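Protein TP_0956 (Treponema pallidum subsp. pallidum, PDB 3U64) is a lipoprotein, the T-component of a TRAP transporter, whose tetratricopeptide-repeat-like helices probably mediate protein-protein interactions within that transport system. Local coordinates at residues L48-V51 with L52-E56; G199-W202 with N203-K207; E272-P275 with H276-L280. One frame throughout, in Å; residues are numbered along the deposited sequence.

Contact 1: L48-V51 with L52-E56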
loop_
_atom_site.group_PDB
_atom_site.type_symbol
_atom_site.label_atom_id
_atom_site.label_comp_id
_atom_site.label_asym_id
_atom_site.label_seq_id
_atom_site.Cartn_x
_atom_site.Cartn_y
_atom_site.Cartn_z
ATOM N N LEU A 48 -2.628 5.018 4.138
ATOM C CA LEU A 48 -3.911 5.722 4.167
ATOM C C LEU A 48 -5.070 5.035 3.375
ATOM O O LEU A 48 -6.215 5.034 3.830
ATOM C CB LEU A 48 -3.746 7.195 3.772
ATOM C CG LEU A 48 -3.377 8.140 4.918
ATOM C CD1 LEU A 48 -3.388 9.594 4.458
ATOM C CD2 LEU A 48 -4.334 7.944 6.095
ATOM N N PRO A 49 -4.773 4.426 2.213
ATOM C CA PRO A 49 -5.883 3.814 1.460
ATOM C C PRO A 49 -6.790 2.839 2.246
ATOM O O PRO A 49 -8.013 3.019 2.194
ATOM C CB PRO A 49 -5.175 3.118 0.292
ATOM C CG PRO A 49 -3.929 3.964 0.074
ATOM C CD PRO A 49 -3.495 4.335 1.478
ATOM N N LEU A 50 -6.251 1.837 2.938
ATOM C CA LEU A 50 -7.142 0.920 3.664
ATOM C C LEU A 50 -7.888 1.651 4.765
ATOM O O LEU A 50 -9.052 1.370 5.017
ATOM C CB LEU A 50 -6.409 -0.299 4.224
ATOM C CG LEU A 50 -7.247 -1.365 4.946
ATOM C CD1 LEU A 50 -8.504 -1.823 4.155
ATOM C CD2 LEU A 50 -6.365 -2.560 5.281
ATOM N N VAL A 51 -7.222 2.604 5.409
ATOM C CA VAL A 51 -7.876 3.474 6.390
ATOM C C VAL A 51 -9.104 4.190 5.800
ATOM O O VAL A 51 -10.189 4.203 6.397
ATOM C CB VAL A 51 -6.877 4.507 6.926
ATOM C CG1 VAL A 51 -7.559 5.488 7.853
ATOM C CG2 VAL A 51 -5.734 3.784 7.649
ATOM N N LEU A 52 -8.933 4.795 4.631
ATOM C CA LEU A 52 -10.059 5.407 3.945
ATOM C C LEU A 52 -11.162 4.359 3.770
ATOM O O LEU A 52 -12.337 4.612 4.042
ATOM C CB LEU A 52 -9.625 5.966 2.594
ATOM C CG LEU A 52 -9.187 7.431 2.458
ATOM C CD1 LEU A 52 -8.414 7.879 3.650
ATOM C CD2 LEU A 52 -8.348 7.611 1.201
ATOM N N LYS A 53 -10.779 3.162 3.352
ATOM C CA LYS A 53 -11.757 2.124 3.078
ATOM C C LYS A 53 -12.496 1.684 4.340
ATOM O O LYS A 53 -13.713 1.500 4.315
ATOM C CB LYS A 53 -11.102 0.960 2.348
ATOM C CG LYS A 53 -10.736 1.296 0.898
ATOM C CD LYS A 53 -11.963 1.140 0.030
ATOM C CE LYS A 53 -12.206 2.358 -0.826
ATOM N NZ LYS A 53 -13.649 2.403 -1.251
ATOM N N VAL A 54 -11.776 1.549 5.448
ATOM C CA VAL A 54 -12.415 1.181 6.711
ATOM C C VAL A 54 -13.384 2.251 7.201
ATOM O O VAL A 54 -14.511 1.942 7.596
ATOM C CB VAL A 54 -11.386 0.849 7.803
ATOM C CG1 VAL A 54 -12.066 0.741 9.154
ATOM C CG2 VAL A 54 -10.669 -0.467 7.459
ATOM N N TYR A 55 -12.966 3.512 7.166
ATOM C CA TYR A 55 -13.869 4.575 7.592
ATOM C C TYR A 55 -15.081 4.600 6.692
ATOM O O TYR A 55 -16.209 4.786 7.140
ATOM C CB TYR A 55 -13.188 5.937 7.538
ATOM C CG TYR A 55 -12.428 6.277 8.794
ATOM C CD1 TYR A 55 -11.122 5.828 8.988
ATOM C CD2 TYR A 55 -13.004 7.056 9.782
ATOM C CE1 TYR A 55 -10.414 6.149 10.145
ATOM C CE2 TYR A 55 -12.304 7.385 10.943
ATOM C CZ TYR A 55 -11.012 6.930 11.116
ATOM O OH TYR A 55 -10.326 7.261 12.266
ATOM N N GLU A 56 -14.835 4.414 5.404
ATOM C CA GLU A 56 -15.903 4.452 4.446
ATOM C C GLU A 56 -16.917 3.374 4.790
ATOM O O GLU A 56 -18.118 3.634 4.778
ATOM C CB GLU A 56 -15.351 4.272 3.035
ATOM C CG GLU A 56 -16.232 4.797 1.937
ATOM C CD GLU A 56 -15.516 4.764 0.589
ATOM O OE1 GLU A 56 -14.365 4.291 0.565
ATOM O OE2 GLU A 56 -16.086 5.208 -0.433
#
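Four consecutive backbone bonds join residues 48-51 to residues 52-56 within helix 41-61, each linking a carbonyl to the amide four residues on. Leu-52 N meets Leu-48 O at 2.8 Å. The bond from Tyr-55 N to Val-51 O is 3.0 Å long and nearly straight at the hydrogen (175°). Lys-53 N to Pro-49 O and Val-54 N to Leu-50 O complete the set. The proline ring nitrogen carries no hydrogen, and the helix is kinked here, where the N atoms of Pro-49 and Leu-50 have no bond to the turn before.

Val-51 and Tyr-55 lie side by side and point the same way. CG1 of Val-51, anti to the backbone N (chi1 175°), comes within 3.7 Å of CE1 of Tyr-55, while the edge of the same ring faces the Val-51 carbonyl, CD1 of Tyr-55 standing 3.2 Å from Val-51 O. On another side of the helix, Leu-50 CD1 and Val-54 CG2, one turn apart, meet at 4.2 Å. The Lys-53 side chain bends at chi2 and chi3, bringing NZ to 2.7 Å from Glu-56 OE1 in a salt bridge in which NZ meets OE1 from above the carboxylate plane. The ammonium also binds Glu-38 and the carbonyl of Val-34 of the second subunit, so one charge ties a helical turn to a neighbouring chain.

Glu-56 is held further by the hydroxyls of Tyr-76 and Tyr-116. Leu-48, Leu-52 and Lys-53 pack on helix 66-89 through Phe-83, Leu-75, Tyr-79 and Tyr-76, whereas Leu-50 and Val-51 meet Leu-50 of the third subunit, placing this part of helix 41-61 between its own helical bundle and the trimer interface.

Contact 2: G199-W202 with N203-K207; sequences GAVW and NVLTK
Residues 199-202 run into 203-207 as one stretch of helix 196-211, where the first bonds across the contact, from Asn-203 N and Val-204 N, are weak, whereas Leu-205 N reaches Val-201 O at 3.0 Å. Trp-202 O accepts twice from Thr-206, from N at 2.9 Å and from OG1 at 2.7 Å, the two donors arriving from opposite faces of the carbonyl plane. With OG1 beside its own backbone N (chi1 -59°), the hydroxyl is turned back up the helix to make this second bond. A water donates to both Ala-200 O, at 3.1 Å, and Asn-203 OD1, at 3.2 Å. On the apolar side, Leu-205 CD1 touches Val-201 CG1 at 4.2 Å and lies near Trp-202 CE3; the indole stacks with His-229, and its NE1 bonds to the carbonyl of Pro-194. Thr-206 OG1 and Trp-202 NE1 are thus both satisfied by backbone carbonyls, the buried hydroxyl by one of its own helix. The Asn-203 amide has a partner at each end, Thr-244 at ND2 and the water at OD1, which probably limits its rotation.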
loop_
_atom_site.group_PDB
_atom_site.type_symbol
_atom_site.label_atom_id
_atom_site.label_comp_id
_atom_site.label_asym_id
_atom_site.label_seq_id
_atom_site.Cartn_x
_atom_site.Cartn_y
_atom_site.Cartn_z
ATOM N N GLY A 199 -8.340 30.116 11.647
ATOM C CA GLY A 199 -8.696 30.827 10.429
ATOM C C GLY A 199 -8.668 30.007 9.140
ATOM O O GLY A 199 -8.606 30.578 8.055
ATOM N N ALA A 200 -8.734 28.681 9.244
ATOM C CA ALA A 200 -8.650 27.816 8.059
ATOM C C ALA A 200 -9.670 28.140 6.950
ATOM O O ALA A 200 -9.384 27.962 5.751
ATOM C CB ALA A 200 -8.780 26.358 8.463
ATOM N N VAL A 201 -10.864 28.589 7.342
ATOM C CA VAL A 201 -11.896 28.936 6.365
ATOM C C VAL A 201 -11.454 30.119 5.488
ATOM O O VAL A 201 -11.647 30.106 4.276
ATOM C CB VAL A 201 -13.246 29.274 7.024
ATOM C CG1 VAL A 201 -14.355 29.313 5.962
ATOM C CG2 VAL A 201 -13.570 28.272 8.113
ATOM N N TRP A 202 -10.860 31.133 6.116
ATOM C CA TRP A 202 -10.410 32.320 5.411
ATOM C C TRP A 202 -9.353 31.976 4.402
ATOM O O TRP A 202 -9.228 32.641 3.370
ATOM C CB TRP A 202 -9.836 33.338 6.389
ATOM C CG TRP A 202 -10.832 33.772 7.383
ATOM C CD1 TRP A 202 -10.865 33.446 8.702
ATOM C CD2 TRP A 202 -11.976 34.593 7.138
ATOM N NE1 TRP A 202 -11.951 34.025 9.302
ATOM C CE2 TRP A 202 -12.649 34.744 8.368
ATOM C CE3 TRP A 202 -12.482 35.241 6.007
ATOM C CZ2 TRP A 202 -13.810 35.516 8.502
ATOM C CZ3 TRP A 202 -13.641 36.005 6.141
ATOM C CH2 TRP A 202 -14.290 36.131 7.380
ATOM N N ASN A 203 -8.572 30.952 4.726
ATOM C CA ASN A 203 -7.533 30.472 3.831
ATOM C C ASN A 203 -8.130 29.923 2.525
ATOM O O ASN A 203 -7.722 30.311 1.429
ATOM C CB ASN A 203 -6.657 29.427 4.544
ATOM C CG ASN A 203 -5.497 28.958 3.685
ATOM O OD1 ASN A 203 -5.364 27.769 3.381
ATOM N ND2 ASN A 203 -4.672 29.897 3.261
ATOM N N VAL A 204 -9.107 29.029 2.640
ATOM C CA VAL A 204 -9.758 28.492 1.448
ATOM C C VAL A 204 -10.477 29.601 0.669
ATOM O O VAL A 204 -10.443 29.616 -0.553
ATOM C CB VAL A 204 -10.717 27.344 1.782
ATOM C CG1 VAL A 204 -11.413 26.861 0.531
ATOM C CG2 VAL A 204 -9.956 26.204 2.438
ATOM N N LEU A 205 -11.091 30.552 1.372
ATOM C CA LEU A 205 -11.794 31.645 0.693
ATOM C C LEU A 205 -10.820 32.549 -0.060
ATOM O O LEU A 205 -11.116 33.022 -1.170
ATOM C CB LEU A 205 -12.660 32.463 1.668
ATOM C CG LEU A 205 -13.938 31.756 2.109
ATOM C CD1 LEU A 205 -14.674 32.525 3.214
ATOM C CD2 LEU A 205 -14.828 31.541 0.890
ATOM N N THR A 206 -9.666 32.806 0.545
ATOM C CA THR A 206 -8.658 33.646 -0.112
ATOM C C THR A 206 -8.311 33.014 -1.450
ATOM O O THR A 206 -8.345 33.665 -2.488
ATOM C CB THR A 206 -7.381 33.778 0.726
ATOM O OG1 THR A 206 -7.712 34.343 2.002
ATOM C CG2 THR A 206 -6.357 34.701 0.015
ATOM N N LYS A 207 -8.017 31.722 -1.414
ATOM C CA LYS A 207 -7.657 30.995 -2.615
ATOM C C LYS A 207 -8.788 30.994 -3.631
ATOM O O LYS A 207 -8.551 31.221 -4.809
ATOM C CB LYS A 207 -7.196 29.582 -2.275
ATOM C CG LYS A 207 -5.915 29.590 -1.463
ATOM C CD LYS A 207 -5.238 28.212 -1.364
ATOM C CE LYS A 207 -5.911 27.340 -0.334
ATOM N NZ LYS A 207 -5.202 26.029 -0.203
HETATM O O HOH W 1 -7.350 25.761 4.822
#

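Contact 3: E272-P275 with H276-L280; sequences ESVP and HNKLL
Val-274 packs against the first turn of helix 278-293, its CG2 lying 3.8 Å from Lys-278 CA and 4.0 Å from Lys-278 CB. This is the tighter part of the contact. With CG1 anti to the carbonyl carbon (chi1 -57°), CG2 is left between the backbone N and the carbonyl carbon and points into the bend of the chain, where it also comes within 3.5 Å of His-276 O. The valine packs on Ile-269 and His-237 as well.

The looser side lies at the surface. Here Glu-272 and Lys-278 reach across the opening of the loop and form a salt bridge, Lys-278 NZ donating to Glu-272 OE1 at 3.1 Å. The ammonium comes to the syn side of that oxygen, 21° out of the carboxylate plane. Both side chains bend to get there: the glutamate turns at chi2, and the lysine, extended through its first two torsions, turns at chi3 (-70°). The exposed ring of His-276 has the flank of Pro-275 for a neighbour, with His-276 ND1 4.2 Å from Pro-275 CB, and the CG of Asn-277 lies over one ring face, 4.1 Å above the plane and offset toward the rim. His-276 also packs on Glu-37.

Asn-277 occupies the N-cap position, but its side chain makes no capping bond. Glu-37 supplies acceptors instead: its two carboxylate oxygens take the amide hydrogens of Asn-277 and Lys-278, an arrangement in which the anion would be favoured by the start of the helix. The loop leads from helix 256-268 into helix 278-293 beside the N-terminal part of the chain, with Leu-279 bonded through its backbone to Thr-36 and packed on Leu-41 and Val-44 of helix 41-61.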
loop_
_atom_site.group_PDB
_atom_site.type_symbol
_atom_site.label_atom_id
_atom_site.label_comp_id
_atom_site.label_asym_id
_atom_site.label_seq_id
_atom_site.Cartn_x
_atom_site.Cartn_y
_atom_site.Cartn_z
ATOM N N GLU A 272 10.238 20.168 13.367
ATOM C CA GLU A 272 10.478 19.536 14.657
ATOM C C GLU A 272 9.955 20.368 15.840
ATOM O O GLU A 272 9.791 19.842 16.939
ATOM C CB GLU A 272 11.974 19.229 14.834
ATOM C CG GLU A 272 12.532 18.263 13.799
ATOM C CD GLU A 272 11.674 17.013 13.648
ATOM O OE1 GLU A 272 11.063 16.582 14.651
ATOM O OE2 GLU A 272 11.594 16.466 12.524
ATOM N N SER A 273 9.694 21.655 15.609
ATOM C CA SER A 273 9.282 22.582 16.674
ATOM C C SER A 273 7.774 22.800 16.748
ATOM O O SER A 273 7.275 23.352 17.723
ATOM C CB SER A 273 9.952 23.943 16.486
ATOM O OG SER A 273 11.330 23.887 16.800
ATOM N N VAL A 274 7.052 22.393 15.712
ATOM C CA VAL A 274 5.620 22.649 15.666
ATOM C C VAL A 274 4.863 21.816 16.696
ATOM O O VAL A 274 5.196 20.655 16.949
ATOM C CB VAL A 274 5.036 22.411 14.265
ATOM C CG1 VAL A 274 5.749 23.267 13.243
ATOM C CG2 VAL A 274 5.119 20.932 13.894
ATOM N N PRO A 275 3.831 22.411 17.294
ATOM C CA PRO A 275 3.056 21.739 18.346
ATOM C C PRO A 275 2.265 20.550 17.803
ATOM O O PRO A 275 1.988 19.604 18.527
ATOM C CB PRO A 275 2.094 22.826 18.833
ATOM C CG PRO A 275 2.544 24.109 18.183
ATOM C CD PRO A 275 3.303 23.744 16.965
ATOM N N HIS A 276 1.893 20.607 16.531
ATOM C CA HIS A 276 1.192 19.491 15.918
ATOM C C HIS A 276 1.152 19.649 14.402
ATOM O O HIS A 276 1.636 20.650 13.867
ATOM C CB HIS A 276 -0.218 19.334 16.506
ATOM C CG HIS A 276 -1.155 20.435 16.127
ATOM N ND1 HIS A 276 -0.746 21.743 15.973
ATOM C CD2 HIS A 276 -2.482 20.423 15.856
ATOM C CE1 HIS A 276 -1.780 22.489 15.624
ATOM N NE2 HIS A 276 -2.846 21.712 15.548
ATOM N N ASN A 277 0.587 18.650 13.725
ATOM C CA ASN A 277 0.534 18.599 12.260
ATOM C C ASN A 277 1.882 18.702 11.555
ATOM O O ASN A 277 1.987 19.222 10.441
ATOM C CB ASN A 277 -0.477 19.609 11.704
ATOM C CG ASN A 277 -1.922 19.166 11.940
ATOM O OD1 ASN A 277 -2.188 17.983 12.159
ATOM N ND2 ASN A 277 -2.854 20.111 11.899
ATOM N N LYS A 278 2.914 18.174 12.198
ATOM C CA LYS A 278 4.210 18.082 11.542
ATOM C C LYS A 278 4.077 17.574 10.097
ATOM O O LYS A 278 4.722 18.094 9.185
ATOM C CB LYS A 278 5.181 17.201 12.343
ATOM C CG LYS A 278 6.621 17.335 11.870
ATOM C CD LYS A 278 7.487 16.144 12.263
ATOM C CE LYS A 278 7.748 16.087 13.742
ATOM N NZ LYS A 278 8.505 14.858 14.103
ATOM N N LEU A 279 3.227 16.578 9.868
ATOM C CA LEU A 279 3.083 16.043 8.513
ATOM C C LEU A 279 2.633 17.121 7.510
ATOM O O LEU A 279 3.189 17.257 6.426
ATOM C CB LEU A 279 2.116 14.862 8.493
ATOM C CG LEU A 279 1.812 14.289 7.094
ATOM C CD1 LEU A 279 3.037 13.675 6.445
ATOM C CD2 LEU A 279 0.684 13.274 7.142
ATOM N N LEU A 280 1.624 17.895 7.871
ATOM C CA LEU A 280 1.126 18.910 6.951
ATOM C C LEU A 280 2.173 20.005 6.693
ATOM O O LEU A 280 2.336 20.456 5.564
ATOM C CB LEU A 280 -0.191 19.499 7.463
ATOM C CG LEU A 280 -1.417 18.600 7.241
ATOM C CD1 LEU A 280 -1.232 17.223 7.854
ATOM C CD2 LEU A 280 -2.686 19.249 7.786
#

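Overall arrangement
The three contacts follow one another along the chain of a protein built of helices and loops, without strands. Contact 1 lies in helix 41-61, near the N-terminal end, contact 2 in helix 196-211, and contact 3 where the loop after helix 256-268 enters helix 278-293. The centres of contact 1 and contact 2 are about 27 Å apart. Contact 3 has its centre about 20 Å from that of contact 2, and none touches another. Helix 41-61 relates two of them: it carries contact 1 and receives Leu-279 from contact 3. Contact 1 thus belongs to the trimer interface, whereas contacts 2 and 3, which no other chain of the assembly touches, probably serve the fold of a single subunit.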